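Local coordinates for protein alpha-1,3-glucanase (Paenibacillus glycanilyticus, PDB 6K0P) that probably hydrolyses the alpha-1,3-glucosidic bonds of alpha-1,3-glucan, using the catalytic domain of a family 87 glycoside hydrolase, at residues G491-S496 / K523-A528. The protein carries 1 engineered substitution. Numbering follows the deposited sequence.
Sequences GLMFQS and KLVVRA
The carbonyl O of Lys523 takes the N-H of Phe494 at 2.9 Å, and Met493 CA adds a weaker C-H...O contact to the same oxygen at 3.3 Å. Lys523 N to Leu492 O (2.8 Å) and Val525 N to Phe494 O (2.9 Å) continue the parallel ladder, a worked example of how stacked coils of a right-handed beta-helix are stitched together. Beyond the last of these bonds a water bridges the chains, accepting from Ser496 N and donating to Val525 O. On one face Leu524 lies alongside Phe494, its CD2 3.8 Å from ring atom CD1. On the other, CG2 of Val525 meets CG of Met493 at 3.7 Å, while the isopropyl group crosses CB and CG of Gln495. With CG anti to the backbone N (chi1 179°) and an extended chain, Gln495 carries its amide out to Ala528, NE2 lying 3.5 Å from Ala528 CB. That amide donates from NE2 to O6 of a bound glucose and accepts at OE1 from Trp466; an alanine here would probably leave the sugar hydroxyl and the indole N-H without these mates. Strand 465-469 pairs along the other edge of 490-496, and Phe494 packs inward on Ile507 and Ala539.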
# COMPACT_ATOMS: atom_id res chain seq x y z
N GLY A 491 -12.22 -1.88 -16.40
CA GLY A 491 -10.84 -1.50 -16.61
C GLY A 491 -10.62 -0.02 -16.38
O GLY A 491 -9.87 0.37 -15.47
N LEU A 492 -11.27 0.81 -17.19
CA LEU A 492 -11.11 2.26 -17.12
C LEU A 492 -12.48 2.88 -16.89
O LEU A 492 -13.45 2.52 -17.56
CB LEU A 492 -10.53 2.80 -18.44
CG LEU A 492 -9.26 2.11 -18.92
CD1 LEU A 492 -8.87 2.54 -20.34
CD2 LEU A 492 -8.12 2.39 -17.94
N MET A 493 -12.57 3.81 -15.94
CA MET A 493 -13.83 4.41 -15.55
C MET A 493 -13.66 5.93 -15.58
O MET A 493 -12.89 6.48 -14.79
CB MET A 493 -14.24 3.92 -14.16
CG MET A 493 -15.50 4.56 -13.61
SD MET A 493 -15.99 3.69 -12.10
CE MET A 493 -16.58 5.03 -11.08
N PHE A 494 -14.38 6.60 -16.49
CA PHE A 494 -14.29 8.04 -16.65
C PHE A 494 -15.56 8.68 -16.09
O PHE A 494 -16.67 8.19 -16.34
CB PHE A 494 -14.20 8.41 -18.14
CG PHE A 494 -12.94 7.92 -18.81
CD1 PHE A 494 -12.86 6.61 -19.29
CD2 PHE A 494 -11.86 8.77 -19.00
CE1 PHE A 494 -11.70 6.16 -19.93
CE2 PHE A 494 -10.71 8.32 -19.62
CZ PHE A 494 -10.63 7.02 -20.10
N GLN A 495 -15.41 9.79 -15.37
CA GLN A 495 -16.55 10.41 -14.70
C GLN A 495 -16.30 11.90 -14.51
O GLN A 495 -15.18 12.31 -14.18
CB GLN A 495 -16.77 9.75 -13.32
CG GLN A 495 -17.92 10.32 -12.49
CD GLN A 495 -18.01 9.69 -11.10
OE1 GLN A 495 -17.35 8.68 -10.83
NE2 GLN A 495 -18.82 10.27 -10.22
N SER A 496 -17.36 12.70 -14.70
CA SER A 496 -17.32 14.15 -14.44
C SER A 496 -18.30 14.48 -13.33
O SER A 496 -19.47 14.09 -13.38
CB SER A 496 -17.73 14.95 -15.69
OG SER A 496 -16.73 14.88 -16.68
N LYS A 523 -15.98 2.11 -18.77
CA LYS A 523 -17.26 2.69 -18.38
C LYS A 523 -17.15 4.21 -18.40
O LYS A 523 -16.27 4.79 -17.74
CB LYS A 523 -17.72 2.23 -17.00
CG LYS A 523 -19.04 2.90 -16.59
CD LYS A 523 -19.66 2.24 -15.36
CE LYS A 523 -20.91 2.99 -14.92
NZ LYS A 523 -21.54 2.38 -13.70
N LEU A 524 -18.02 4.85 -19.18
CA LEU A 524 -18.26 6.28 -19.06
C LEU A 524 -19.45 6.43 -18.12
O LEU A 524 -20.56 6.02 -18.45
CB LEU A 524 -18.54 6.89 -20.44
CG LEU A 524 -17.57 6.53 -21.57
CD1 LEU A 524 -17.96 7.25 -22.88
CD2 LEU A 524 -16.11 6.84 -21.23
N VAL A 525 -19.20 6.96 -16.93
CA VAL A 525 -20.25 7.04 -15.92
C VAL A 525 -21.32 8.03 -16.39
O VAL A 525 -21.02 9.19 -16.67
CB VAL A 525 -19.68 7.43 -14.55
CG1 VAL A 525 -20.79 7.51 -13.49
CG2 VAL A 525 -18.60 6.42 -14.13
N VAL A 526 -22.56 7.56 -16.46
CA VAL A 526 -23.67 8.37 -16.96
C VAL A 526 -24.40 9.09 -15.83
O VAL A 526 -24.74 10.27 -15.95
CB VAL A 526 -24.62 7.48 -17.78
CG1 VAL A 526 -25.87 8.26 -18.21
CG2 VAL A 526 -23.91 6.92 -18.99
N ARG A 527 -24.66 8.38 -14.74
CA ARG A 527 -25.33 8.98 -13.59
C ARG A 527 -24.87 8.19 -12.37
O ARG A 527 -25.40 7.11 -12.09
CB ARG A 527 -26.85 8.94 -13.75
CG ARG A 527 -27.60 9.59 -12.59
CD ARG A 527 -29.11 9.65 -12.82
NE ARG A 527 -29.78 8.35 -12.78
CZ ARG A 527 -30.17 7.67 -13.86
NH1 ARG A 527 -29.95 8.17 -15.07
NH2 ARG A 527 -30.78 6.50 -13.72
N ALA A 528 -23.85 8.72 -11.68
CA ALA A 528 -23.27 8.02 -10.54
C ALA A 528 -24.25 7.89 -9.39
O ALA A 528 -24.18 6.93 -8.62
CB ALA A 528 -22.00 8.75 -10.09
O HOH W 1 -19.82 11.37 -15.34